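Local coordinates for putative integron gene cassette protein (Uncultured bacterium, PDB 3GHJ) that is of unknown function but belongs to the glyoxalase/bleomycin resistance/dioxygenase superfamily, whose members often bind a metal ion or small ligand, at residues E31-V36 with V76-K81; K35-E40 with D130-A135; F91-S96 with L136-L141. The protein carries 1 engineered substitution. One frame throughout, in Å; residues are numbered along the deposited sequence.

Interaction 1 of 3, residues E31-V36 with V76-K81; sequences EVAVKV and VLQEEK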
ATOM      1  N   GLU A  31      -3.273   1.974   3.918  1.00  9.52           N
ATOM      2  CA  GLU A  31      -2.441   1.037   4.648  1.00 10.04           C
ATOM      3  C   GLU A  31      -1.986  -0.141   3.800  1.00  8.90           C
ATOM      4  O   GLU A  31      -2.636  -0.514   2.823  1.00  8.91           O
ATOM      5  CB  GLU A  31      -3.194   0.619   5.908  1.00 15.37           C
ATOM      6  CG  GLU A  31      -3.217  -0.820   6.280  1.00 19.93           C
ATOM      7  CD  GLU A  31      -4.372  -1.111   7.221  1.00 20.21           C
ATOM      8  OE1 GLU A  31      -4.964  -0.152   7.779  1.00 21.91           O
ATOM      9  OE2 GLU A  31      -4.700  -2.292   7.398  1.00 18.29           O
ATOM     10  N   VAL A  32      -0.816  -0.673   4.143  0.72  8.16           N
ATOM     11  CA  VAL A  32      -0.338  -1.920   3.573  0.72  8.21           C
ATOM     12  C   VAL A  32       0.132  -2.840   4.687  0.72  7.07           C
ATOM     13  O   VAL A  32       0.702  -2.378   5.683  0.72  7.16           O
ATOM     14  CB  VAL A  32       0.837  -1.692   2.601  0.72 11.27           C
ATOM     15  CG1 VAL A  32       0.365  -0.950   1.371  0.72 12.63           C
ATOM     16  CG2 VAL A  32       1.958  -0.928   3.292  0.72 13.16           C
ATOM     17  N   ALA A  33      -0.119  -4.134   4.527  1.00  7.79           N
ATOM     18  CA  ALA A  33       0.455  -5.146   5.414  1.00  7.55           C
ATOM     19  C   ALA A  33       1.773  -5.614   4.816  1.00  7.62           C
ATOM     20  O   ALA A  33       1.858  -5.920   3.627  1.00  8.52           O
ATOM     21  CB  ALA A  33      -0.498  -6.314   5.581  1.00  8.95           C
ATOM     22  N   VAL A  34       2.802  -5.640   5.653  1.00  7.36           N
ATOM     23  CA  VAL A  34       4.156  -5.983   5.223  1.00  7.52           C
ATOM     24  C   VAL A  34       4.612  -7.212   5.994  1.00  8.56           C
ATOM     25  O   VAL A  34       4.695  -7.180   7.228  1.00  8.86           O
ATOM     26  CB  VAL A  34       5.124  -4.827   5.510  1.00  7.80           C
ATOM     27  CG1 VAL A  34       6.516  -5.158   4.992  1.00  8.01           C
ATOM     28  CG2 VAL A  34       4.610  -3.534   4.861  1.00  9.62           C
ATOM     29  N   LYS A  35       4.888  -8.300   5.278  1.00  7.92           N
ATOM     30  CA  LYS A  35       5.408  -9.510   5.913  1.00  9.15           C
ATOM     31  C   LYS A  35       6.871  -9.320   6.268  1.00  9.81           C
ATOM     32  O   LYS A  35       7.676  -8.941   5.421  1.00 11.10           O
ATOM     33  CB  LYS A  35       5.249 -10.721   4.989  1.00 11.54           C
ATOM     34  CG  LYS A  35       3.820 -10.964   4.528  1.00 15.81           C
ATOM     35  CD  LYS A  35       2.884 -11.216   5.694  1.00 20.29           C
ATOM     36  CE  LYS A  35       1.484 -11.564   5.206  1.00 25.06           C
ATOM     37  NZ  LYS A  35       0.585 -11.941   6.333  1.00 27.56           N
ATOM     38  N   VAL A  36       7.217  -9.578   7.525  1.00  9.31           N
ATOM     39  CA  VAL A  36       8.585  -9.360   7.983  1.00 10.18           C
ATOM     40  C   VAL A  36       9.173 -10.612   8.624  1.00 11.30           C
ATOM     41  O   VAL A  36       8.462 -11.378   9.270  1.00 12.70           O
ATOM     42  CB  VAL A  36       8.670  -8.172   8.980  1.00 10.12           C
ATOM     43  CG1 VAL A  36       8.037  -6.926   8.360  1.00  9.78           C
ATOM     44  CG2 VAL A  36       7.993  -8.507  10.312  1.00 11.42           C
ATOM     45  N   VAL A  76       1.251  -2.150   8.539  1.00  8.75           N
ATOM     46  CA  VAL A  76       1.063  -3.222   9.508  1.00  9.31           C
ATOM     47  C   VAL A  76       2.146  -4.266   9.279  1.00  8.95           C
ATOM     48  O   VAL A  76       2.103  -5.021   8.308  1.00  9.94           O
ATOM     49  CB  VAL A  76      -0.330  -3.890   9.410  1.00 11.25           C
ATOM     50  CG1 VAL A  76      -0.521  -4.861  10.585  1.00 13.28           C
ATOM     51  CG2 VAL A  76      -1.433  -2.836   9.388  1.00 12.99           C
ATOM     52  N   LEU A  77       3.139  -4.294  10.158  1.00  8.47           N
ATOM     53  CA  LEU A  77       4.189  -5.287  10.041  1.00  8.92           C
ATOM     54  C   LEU A  77       3.673  -6.597  10.616  1.00  9.96           C
ATOM     55  O   LEU A  77       3.114  -6.615  11.712  1.00 12.21           O
ATOM     56  CB  LEU A  77       5.441  -4.833  10.794  1.00  9.87           C
ATOM     57  CG  LEU A  77       5.975  -3.434  10.461  1.00  9.31           C
ATOM     58  CD1 LEU A  77       7.219  -3.154  11.294  1.00 10.40           C
ATOM     59  CD2 LEU A  77       6.290  -3.297   8.974  1.00 10.20           C
ATOM     60  N   GLN A  78       3.835  -7.685   9.872  1.00  9.61           N
ATOM     61  CA  GLN A  78       3.336  -8.987  10.320  1.00 10.46           C
ATOM     62  C   GLN A  78       4.452 -10.005  10.212  1.00 10.59           C
ATOM     63  O   GLN A  78       4.946 -10.265   9.123  1.00 10.63           O
ATOM     64  CB  GLN A  78       2.155  -9.417   9.449  1.00 12.43           C
ATOM     65  CG  GLN A  78       0.997  -8.433   9.496  1.00 14.87           C
ATOM     66  CD  GLN A  78      -0.135  -8.784   8.549  1.00 17.86           C
ATOM     67  OE1 GLN A  78      -1.308  -8.559   8.856  1.00 22.90           O
ATOM     68  NE2 GLN A  78       0.210  -9.321   7.390  1.00 18.00           N
ATOM     69  N   GLU A  79       4.865 -10.575  11.337  1.00 11.75           N
ATOM     70  CA  GLU A  79       5.967 -11.518  11.300  1.00 14.24           C
ATOM     71  C   GLU A  79       5.584 -12.836  10.639  1.00 18.86           C
ATOM     72  O   GLU A  79       4.571 -13.449  10.984  1.00 19.80           O
ATOM     73  CB  GLU A  79       6.504 -11.781  12.704  1.00 15.79           C
ATOM     74  CG  GLU A  79       7.843 -12.490  12.718  1.00 17.45           C
ATOM     75  CD  GLU A  79       8.390 -12.628  14.121  1.00 19.12           C
ATOM     76  OE1 GLU A  79       7.894 -13.498  14.869  1.00 21.56           O
ATOM     77  OE2 GLU A  79       9.305 -11.863  14.476  1.00 19.61           O
ATOM     78  N   GLU A  80       6.397 -13.249   9.691  0.53 21.86           N
ATOM     79  CA  GLU A  80       6.258 -14.518   8.971  0.53 29.19           C
ATOM     80  C   GLU A  80       7.657 -15.073   8.714  0.53 28.16           C
ATOM     81  O   GLU A  80       8.393 -14.477   7.988  0.53 26.38           O
ATOM     82  CB  GLU A  80       5.568 -14.250   7.635  0.53 38.41           C
ATOM     83  CG  GLU A  80       4.111 -14.120   7.735  0.53 47.09           C
ATOM     84  CD  GLU A  80       3.346 -14.730   6.535  0.53 54.03           C
ATOM     85  OE1 GLU A  80       3.906 -14.810   5.395  0.53 56.04           O
ATOM     86  OE2 GLU A  80       2.177 -15.092   6.771  0.53 56.45           O
ATOM     87  N   LYS A  81       8.012 -16.200   9.312  1.00 29.57           N
ATOM     88  CA  LYS A  81       9.366 -16.727   9.190  1.00 34.63           C
ATOM     89  C   LYS A  81       9.595 -17.634   7.980  1.00 34.94           C
ATOM     90  O   LYS A  81      10.733 -18.000   7.688  1.00 34.80           O
ATOM     91  CB  LYS A  81       9.780 -17.416  10.491  1.00 39.95           C
ATOM     92  CG  LYS A  81       9.695 -16.491  11.695  1.00 45.07           C
ATOM     93  CD  LYS A  81      10.387 -17.069  12.912  1.00 49.79           C
ATOM     94  CE  LYS A  81      10.508 -16.023  14.009  1.00 53.01           C
ATOM     95  NZ  LYS A  81      11.213 -16.547  15.212  1.00 54.70           N
TER
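V34 and L77 are opposite residues in the parallel pair formed by the first and last strands of a βαβββ module, the building unit of the glyoxalase/bleomycin resistance superfamily. The strand axes diverge by 31°, the twist expected of neighbouring strands. Five backbone bonds join them: V32 O, V34 N and O, and V36 N and O pair with V76 N and O, Q78 N and O, and E80 N. The bond from V34 N to V76 O is 2.8 Å long and almost straight at 172°; V36 N reaches Q78 O over 2.9 Å, but from above the carbonyl plane. Between these bonds the CA-H groups add weaker contacts, such as E79 CA to V36 O at 3.2 Å.

The side chains alternate between two faces. V34, V36 and L77 turn to the face covered by helix 39-49, where branched aliphatic residues suit the buried layer between helix and sheet. L77 presents CD2 to both valines, 4.0 Å from V34 CB and 4.1 Å from V36 CG1, and crosses V36 at about a right angle. Its first torsion (chi1 -52°) sends CG to the side of the backbone N, and CD2 reaches the valines from there. Farther along, the carboxylate of E79 forms a salt bridge with R62 and accepts a bond from L39 N.

A33, V76, K35 and Q78 lie on the other face. The short methyl of A33 lets the long Q78 chain lie over it, A33 CB 3.9 Å from Q78 CD. The flexible K35 chain bends at chi2 and carries NZ toward E80, a long, weak ion pair made with one of two E80 conformers and hence doubtful. At the start of the pair, E31 lies obliquely against V76, E31 OE2 3.9 Å from V76 CG2, and that oxygen bonds H88 of the second subunit.

Interaction 2 of 3, residues K35-E40 with D130-A135; sequences KVKNLE and DPNGHA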
ATOM      1  N   LYS A  35       4.888  -8.300   5.278  1.00  7.92           N
ATOM      2  CA  LYS A  35       5.408  -9.510   5.913  1.00  9.15           C
ATOM      3  C   LYS A  35       6.871  -9.320   6.268  1.00  9.81           C
ATOM      4  O   LYS A  35       7.676  -8.941   5.421  1.00 11.10           O
ATOM      5  CB  LYS A  35       5.249 -10.721   4.989  1.00 11.54           C
ATOM      6  CG  LYS A  35       3.820 -10.964   4.528  1.00 15.81           C
ATOM      7  CD  LYS A  35       2.884 -11.216   5.694  1.00 20.29           C
ATOM      8  CE  LYS A  35       1.484 -11.564   5.206  1.00 25.06           C
ATOM      9  NZ  LYS A  35       0.585 -11.941   6.333  1.00 27.56           N
ATOM     10  N   VAL A  36       7.217  -9.578   7.525  1.00  9.31           N
ATOM     11  CA  VAL A  36       8.585  -9.360   7.983  1.00 10.18           C
ATOM     12  C   VAL A  36       9.173 -10.612   8.624  1.00 11.30           C
ATOM     13  O   VAL A  36       8.462 -11.378   9.270  1.00 12.70           O
ATOM     14  CB  VAL A  36       8.670  -8.172   8.980  1.00 10.12           C
ATOM     15  CG1 VAL A  36       8.037  -6.926   8.360  1.00  9.78           C
ATOM     16  CG2 VAL A  36       7.993  -8.507  10.312  1.00 11.42           C
ATOM     17  N   LYS A  37      10.475 -10.797   8.453  1.00 12.84           N
ATOM     18  CA  LYS A  37      11.160 -11.946   9.056  1.00 13.85           C
ATOM     19  C   LYS A  37      11.347 -11.805  10.567  1.00 14.52           C
ATOM     20  O   LYS A  37      11.315 -12.797  11.298  1.00 16.79           O
ATOM     21  CB  LYS A  37      12.508 -12.182   8.374  1.00 16.45           C
ATOM     22  CG  LYS A  37      12.390 -12.760   6.967  1.00 20.78           C
ATOM     23  CD  LYS A  37      11.959 -14.222   6.990  1.00 24.73           C
ATOM     24  CE  LYS A  37      11.939 -14.814   5.585  1.00 27.11           C
ATOM     25  NZ  LYS A  37      11.791 -16.298   5.614  1.00 29.94           N
ATOM     26  N   ASN A  38      11.540 -10.577  11.032  1.00 14.55           N
ATOM     27  CA  ASN A  38      11.810 -10.317  12.438  1.00 13.52           C
ATOM     28  C   ASN A  38      11.077  -9.049  12.845  1.00 13.25           C
ATOM     29  O   ASN A  38      11.415  -7.951  12.385  1.00 13.14           O
ATOM     30  CB  ASN A  38      13.321 -10.175  12.655  1.00 15.95           C
ATOM     31  CG  ASN A  38      13.699  -9.996  14.119  1.00 17.25           C
ATOM     32  OD1 ASN A  38      13.213  -9.100  14.800  1.00 18.15           O
ATOM     33  ND2 ASN A  38      14.609 -10.842  14.597  1.00 20.56           N
ATOM     34  N   LEU A  39      10.073  -9.206  13.697  1.00 13.55           N
ATOM     35  CA  LEU A  39       9.218  -8.081  14.064  1.00 13.28           C
ATOM     36  C   LEU A  39      10.022  -6.950  14.696  1.00 13.97           C
ATOM     37  O   LEU A  39       9.806  -5.784  14.379  1.00 14.18           O
ATOM     38  CB  LEU A  39       8.090  -8.515  14.996  1.00 13.92           C
ATOM     39  CG  LEU A  39       6.999  -7.461  15.209  1.00 14.33           C
ATOM     40  CD1 LEU A  39       6.313  -7.126  13.879  1.00 14.71           C
ATOM     41  CD2 LEU A  39       5.984  -7.952  16.225  1.00 15.59           C
ATOM     42  N   GLU A  40      10.952  -7.286  15.586  1.00 15.04           N
ATOM     43  CA  GLU A  40      11.717  -6.251  16.275  1.00 16.31           C
ATOM     44  C   GLU A  40      12.636  -5.495  15.325  1.00 16.17           C
ATOM     45  O   GLU A  40      12.700  -4.268  15.350  1.00 16.58           O
ATOM     46  CB  GLU A  40      12.521  -6.849  17.435  1.00 19.85           C
ATOM     47  CG  GLU A  40      11.677  -7.262  18.640  1.00 24.44           C
ATOM     48  CD  GLU A  40      10.877  -8.541  18.419  1.00 27.01           C
ATOM     49  OE1 GLU A  40      11.290  -9.385  17.593  1.00 26.21           O
ATOM     50  OE2 GLU A  40       9.832  -8.707  19.087  1.00 28.86           O
ATOM     51  N   ASP A 130      13.866  -2.491   2.560  1.00 10.87           N
ATOM     52  CA  ASP A 130      13.732  -2.650   3.998  1.00 10.28           C
ATOM     53  C   ASP A 130      14.575  -3.868   4.439  1.00 10.44           C
ATOM     54  O   ASP A 130      15.263  -4.470   3.604  1.00 10.80           O
ATOM     55  CB  ASP A 130      12.244  -2.706   4.431  1.00  9.52           C
ATOM     56  CG  ASP A 130      11.613  -4.078   4.279  1.00  8.83           C
ATOM     57  OD1 ASP A 130      12.187  -4.968   3.626  1.00  9.23           O
ATOM     58  OD2 ASP A 130      10.508  -4.244   4.829  1.00  9.05           O
ATOM     59  N   PRO A 131      14.567  -4.206   5.735  1.00 10.30           N
ATOM     60  CA  PRO A 131      15.441  -5.305   6.182  1.00 10.88           C
ATOM     61  C   PRO A 131      15.082  -6.659   5.586  1.00 11.38           C
ATOM     62  O   PRO A 131      15.884  -7.600   5.649  1.00 14.16           O
ATOM     63  CB  PRO A 131      15.218  -5.326   7.696  1.00 11.69           C
ATOM     64  CG  PRO A 131      14.884  -3.902   8.027  1.00 12.56           C
ATOM     65  CD  PRO A 131      14.022  -3.445   6.874  1.00 11.81           C
ATOM     66  N   ASN A 132      13.885  -6.761   5.018  1.00 10.98           N
ATOM     67  CA  ASN A 132      13.400  -7.995   4.420  1.00 10.17           C
ATOM     68  C   ASN A 132      13.675  -8.046   2.929  1.00 10.44           C
ATOM     69  O   ASN A 132      13.296  -9.011   2.257  1.00 11.73           O
ATOM     70  CB  ASN A 132      11.890  -8.063   4.640  1.00 10.34           C
ATOM     71  CG  ASN A 132      11.521  -7.804   6.077  1.00  9.82           C
ATOM     72  OD1 ASN A 132      10.978  -6.735   6.429  1.00 11.84           O
ATOM     73  ND2 ASN A 132      11.841  -8.752   6.932  1.00  9.59           N
ATOM     74  N   GLY A 133      14.292  -7.001   2.394  1.00 10.06           N
ATOM     75  CA  GLY A 133      14.514  -6.928   0.967  1.00 11.25           C
ATOM     76  C   GLY A 133      13.277  -6.545   0.179  1.00 10.54           C
ATOM     77  O   GLY A 133      13.250  -6.691  -1.040  1.00 11.26           O
ATOM     78  N   HIS A 134      12.248  -6.048   0.856  1.00  8.92           N
ATOM     79  CA  HIS A 134      11.125  -5.529   0.093  1.00  8.69           C
ATOM     80  C   HIS A 134      11.564  -4.319  -0.704  1.00  8.58           C
ATOM     81  O   HIS A 134      12.503  -3.601  -0.316  1.00  9.94           O
ATOM     82  CB  HIS A 134       9.953  -5.183   1.002  1.00  8.13           C
ATOM     83  CG  HIS A 134       9.336  -6.385   1.628  1.00  8.45           C
ATOM     84  ND1 HIS A 134       9.037  -7.519   0.904  1.00  8.59           N
ATOM     85  CD2 HIS A 134       8.993  -6.647   2.912  1.00  9.25           C
ATOM     86  CE1 HIS A 134       8.524  -8.428   1.716  1.00  9.13           C
ATOM     87  NE2 HIS A 134       8.479  -7.922   2.937  1.00  8.83           N
ATOM     88  N   ALA A 135      10.906  -4.112  -1.835  1.00  9.80           N
ATOM     89  CA  ALA A 135      11.240  -3.018  -2.729  1.00  9.23           C
ATOM     90  C   ALA A 135      10.435  -1.790  -2.342  1.00  8.19           C
ATOM     91  O   ALA A 135       9.288  -1.626  -2.774  1.00  9.81           O
ATOM     92  CB  ALA A 135      10.946  -3.430  -4.175  1.00 10.64           C
TER
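K35 and H134 make the hydrogen bond that spans this contact: H134 NE2 donates to K35 O over 2.8 Å at an angle of 167°. Donor and acceptor are matched in orientation, because K35 O lies within 1° of the imidazole plane and NE2 lies in the carbonyl plane. The other ring nitrogen, ND1, accepts from the backbone N of Q87, so both ring nitrogens are held. Histidine suits this place because its flat, two-ended ring can bridge backbone groups belonging to separate parts of the fold.

A second set of polar bonds shapes the loop 130-135, which links the last two strands of the second βαβββ module. D130 to G133 form a type I turn, closed by G133 N to D130 O at 3.0 Å. D130 OD1 accepts from N132 N at 2.8 Å, making an Asx turn, and from H134 N at 3.0 Å; the two donors come from opposite faces of the carboxylate plane. OD2 meanwhile bonds the hydroxyl of Y46 on helix 39-49. G133 suits a turn position with positive phi.

Van der Waals contact is modest. The N132 amide lies obliquely beside the end of strand 28-36, its CG 3.8 Å from V36 CA, and K37 CB and CG cross the end of the amide at an angle. The H134 ring also packs on V34.

With D130 OD1 holding N132 N within the turn and H134 N just after it, and Q87 N bound to ND1, the ring is probably held ready to point NE2 at K35 O, and this directional bond ties the second module's loop to the first module's strand.

Interaction 3 of 3, residues F91-S96 with L136-L141; sequences FRVEKS and LEFTAL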
ATOM      1  N   PHE A  91       5.871   5.434  -0.676  1.00  8.21           N
ATOM      2  CA  PHE A  91       5.350   6.506   0.150  1.00  8.38           C
ATOM      3  C   PHE A  91       5.473   7.820  -0.599  1.00  8.38           C
ATOM      4  O   PHE A  91       6.428   8.033  -1.341  1.00  9.27           O
ATOM      5  CB  PHE A  91       6.128   6.577   1.472  1.00  9.39           C
ATOM      6  CG  PHE A  91       6.116   5.283   2.232  1.00  8.00           C
ATOM      7  CD1 PHE A  91       5.032   4.968   3.025  1.00  8.98           C
ATOM      8  CD2 PHE A  91       7.146   4.360   2.113  1.00  8.96           C
ATOM      9  CE1 PHE A  91       4.970   3.767   3.718  1.00 10.29           C
ATOM     10  CE2 PHE A  91       7.099   3.144   2.813  1.00  9.61           C
ATOM     11  CZ  PHE A  91       6.002   2.854   3.616  1.00  9.75           C
ATOM     12  N   ARG A  92       4.506   8.699  -0.374  0.54  8.69           N
ATOM     13  CA  ARG A  92       4.466  10.012  -0.997  0.54  8.91           C
ATOM     14  C   ARG A  92       5.442  10.965  -0.323  0.54  9.63           C
ATOM     15  O   ARG A  92       5.487  11.040   0.908  0.54 11.07           O
ATOM     16  CB  ARG A  92       3.050  10.574  -0.870  0.54  9.63           C
ATOM     17  CG  ARG A  92       2.856  11.914  -1.551  0.54 12.11           C
ATOM     18  CD  ARG A  92       2.965  11.776  -3.061  0.54 14.45           C
ATOM     19  NE  ARG A  92       2.632  13.020  -3.751  0.54 15.89           N
ATOM     20  CZ  ARG A  92       1.398  13.391  -4.080  0.54 18.10           C
ATOM     21  NH1 ARG A  92       0.364  12.616  -3.787  0.54 19.20           N
ATOM     22  NH2 ARG A  92       1.201  14.544  -4.706  0.54 19.57           N
ATOM     23  N   VAL A  93       6.220  11.690  -1.129  1.00 10.71           N
ATOM     24  CA  VAL A  93       7.085  12.761  -0.606  1.00 11.02           C
ATOM     25  C   VAL A  93       7.038  13.928  -1.583  1.00 12.75           C
ATOM     26  O   VAL A  93       6.589  13.782  -2.719  1.00 14.65           O
ATOM     27  CB  VAL A  93       8.556  12.291  -0.414  1.00 11.75           C
ATOM     28  CG1 VAL A  93       8.609  11.019   0.432  1.00 12.22           C
ATOM     29  CG2 VAL A  93       9.234  12.071  -1.757  1.00 12.31           C
ATOM     30  N   GLU A  94       7.523  15.090  -1.145  1.00 14.48           N
ATOM     31  CA  GLU A  94       7.598  16.256  -2.019  1.00 16.01           C
ATOM     32  C   GLU A  94       8.810  16.161  -2.942  1.00 14.52           C
ATOM     33  O   GLU A  94       9.854  15.630  -2.550  1.00 14.02           O
ATOM     34  CB  GLU A  94       7.675  17.530  -1.176  1.00 20.99           C
ATOM     35  CG  GLU A  94       6.398  17.821  -0.396  1.00 28.55           C
ATOM     36  CD  GLU A  94       6.601  18.836   0.713  1.00 35.87           C
ATOM     37  OE1 GLU A  94       7.759  19.053   1.126  1.00 38.60           O
ATOM     38  OE2 GLU A  94       5.596  19.412   1.179  1.00 37.97           O
ATOM     39  N   LYS A  95       8.688  16.668  -4.166  1.00 14.92           N
ATOM     40  CA  LYS A  95       9.797  16.612  -5.112  1.00 15.44           C
ATOM     41  C   LYS A  95      11.049  17.292  -4.555  1.00 13.10           C
ATOM     42  O   LYS A  95      12.166  16.806  -4.741  1.00 14.01           O
ATOM     43  CB  LYS A  95       9.419  17.242  -6.460  1.00 18.97           C
ATOM     44  CG  LYS A  95       8.500  16.374  -7.314  1.00 22.90           C
ATOM     45  CD  LYS A  95       8.330  16.944  -8.716  1.00 25.33           C
ATOM     46  CE  LYS A  95       7.610  15.950  -9.622  1.00 27.68           C
ATOM     47  NZ  LYS A  95       7.265  16.549 -10.942  1.00 29.56           N
ATOM     48  N   SER A  96      10.849  18.410  -3.864  0.55 12.63           N
ATOM     49  CA  SER A  96      11.968  19.167  -3.301  0.55 12.04           C
ATOM     50  C   SER A  96      12.693  18.424  -2.184  0.55 12.58           C
ATOM     51  O   SER A  96      13.795  18.806  -1.797  0.55 14.09           O
ATOM     52  CB  SER A  96      11.479  20.511  -2.767  0.55 12.59           C
ATOM     53  OG  SER A  96      10.559  20.321  -1.706  0.55 12.56           O
ATOM     54  N   LEU A 136      11.022  -0.942  -1.505  1.00  8.28           N
ATOM     55  CA  LEU A 136      10.367   0.287  -1.079  1.00  7.76           C
ATOM     56  C   LEU A 136      10.726   1.434  -2.009  1.00  7.85           C
ATOM     57  O   LEU A 136      11.698   1.369  -2.770  1.00 10.08           O
ATOM     58  CB  LEU A 136      10.731   0.632   0.373  1.00  9.37           C
ATOM     59  CG  LEU A 136       9.907  -0.053   1.467  1.00  8.39           C
ATOM     60  CD1 LEU A 136      10.011  -1.572   1.363  1.00  9.69           C
ATOM     61  CD2 LEU A 136      10.352   0.433   2.850  1.00 10.51           C
ATOM     62  N   GLU A 137       9.929   2.485  -1.947  1.00  8.09           N
ATOM     63  CA  GLU A 137      10.071   3.604  -2.857  1.00  8.11           C
ATOM     64  C   GLU A 137       9.539   4.862  -2.186  1.00  8.43           C
ATOM     65  O   GLU A 137       8.590   4.799  -1.394  1.00  8.98           O
ATOM     66  CB  GLU A 137       9.305   3.299  -4.154  1.00 10.02           C
ATOM     67  CG  GLU A 137       9.216   4.445  -5.142  1.00 10.52           C
ATOM     68  CD  GLU A 137       8.315   4.142  -6.324  1.00 13.02           C
ATOM     69  OE1 GLU A 137       7.926   2.965  -6.508  1.00 13.14           O
ATOM     70  OE2 GLU A 137       7.980   5.091  -7.062  1.00 14.86           O
ATOM     71  N   PHE A 138      10.182   5.994  -2.466  1.00  8.23           N
ATOM     72  CA  PHE A 138       9.585   7.301  -2.235  1.00  8.31           C
ATOM     73  C   PHE A 138       9.205   7.849  -3.603  1.00  8.73           C
ATOM     74  O   PHE A 138      10.036   7.852  -4.517  1.00 10.38           O
ATOM     75  CB  PHE A 138      10.570   8.273  -1.576  1.00  8.47           C
ATOM     76  CG  PHE A 138      10.964   7.915  -0.166  1.00  9.33           C
ATOM     77  CD1 PHE A 138      10.099   7.256   0.688  1.00 11.02           C
ATOM     78  CD2 PHE A 138      12.205   8.302   0.326  1.00 12.01           C
ATOM     79  CE1 PHE A 138      10.484   6.955   1.993  1.00 11.94           C
ATOM     80  CE2 PHE A 138      12.587   8.003   1.621  1.00 11.98           C
ATOM     81  CZ  PHE A 138      11.728   7.340   2.461  1.00 11.90           C
ATOM     82  N   THR A 139       7.968   8.306  -3.748  1.00  9.51           N
ATOM     83  CA  THR A 139       7.474   8.842  -5.015  1.00 10.19           C
ATOM     84  C   THR A 139       7.049  10.283  -4.821  1.00  9.65           C
ATOM     85  O   THR A 139       6.263  10.593  -3.924  1.00 11.36           O
ATOM     86  CB  THR A 139       6.233   8.071  -5.508  1.00 11.85           C
ATOM     87  OG1 THR A 139       6.457   6.655  -5.407  1.00 13.98           O
ATOM     88  CG2 THR A 139       5.905   8.448  -6.955  1.00 12.97           C
ATOM     89  N   ALA A 140       7.572  11.168  -5.672  1.00 10.53           N
ATOM     90  CA  ALA A 140       7.190  12.577  -5.656  1.00 13.08           C
ATOM     91  C   ALA A 140       6.453  12.932  -6.950  1.00 16.32           C
ATOM     92  O   ALA A 140       6.911  12.589  -8.037  1.00 17.11           O
ATOM     93  CB  ALA A 140       8.438  13.461  -5.478  1.00 13.84           C
ATOM     94  N   LEU A 141       5.323  13.620  -6.815  1.00 19.95           N
ATOM     95  CA  LEU A 141       4.442  13.907  -7.947  1.00 24.86           C
ATOM     96  C   LEU A 141       4.197  15.397  -8.088  1.00 30.08           C
ATOM     97  O   LEU A 141       3.337  15.792  -8.877  1.00 31.18           O
ATOM     98  CB  LEU A 141       3.086  13.213  -7.779  1.00 26.72           C
ATOM     99  CG  LEU A 141       3.015  11.690  -7.806  1.00 27.35           C
ATOM    100  CD1 LEU A 141       3.242  11.123  -6.411  1.00 27.10           C
ATOM    101  CD2 LEU A 141       1.670  11.252  -8.354  1.00 28.21           C
ATOM    102  OXT LEU A 141       4.827  16.218  -7.423  1.00 33.31           O
TER
HETATM  103  O   HOH W   1       4.678  14.733  -4.268  1.00 22.81           O
HETATM  104  O   HOH W   2       5.982  17.529  -5.032  1.00 27.82           O
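F91 and F138 are paired residues across the parallel first and last strands of the second βαβββ module, the counterpart of the pairing in the first. F91 N bonds E137 O, T139 N bonds F91 O at 2.9 Å and nearly in line with the carbonyl, and V93 N bonds T139 O. F91 CB meets the edge of the F138 ring, 4.1 Å from CD1. V93 CG1 lies 3.9 Å from F138 CB, the two side chains crossing at about a right angle.

Beyond V93 the segments separate. Small A140 admits the K95 chain, whose CG comes tightly to 3.4 Å from A140 CB. R92, in one of two conformers, bends at chi2 (67°), which brings one guanidinium face over L141 CD1. One water bridges the diverging strands, donating to V93 O at 2.6 Å and accepting from R92 NE and L141 N; another links K95 N to L141 OXT.

Farther out, helix 98-107 packs on V93 and F138, whose bulky apolar groups suit this buried layer. F91 and R92 pair with an antiparallel strand of the second subunit. T139 OG1 donates over 2.7 Å to E137 OE2, which S125 OG also engages.

Overall arrangement
Interactions 1 and 3 are equivalent strand pairings, first with last, in the two four-stranded sheets of the chain. They lie on opposite sides of its centre, with centres about 22 Å apart and nearest atoms about 6 Å apart, and follow one another in sequence. Interaction 2 shares K35 and V36 with interaction 1, its centre about 8 Å away, and its segment 130-135 runs into strand 135-140; the centres of interactions 2 and 3 are about 21 Å apart, though D130 packs on L136. Interaction 2 therefore connects the two modules across 90 residues. Strands of interactions 1 and 3 also pair with the second subunit, so the sheets continue through the dimer.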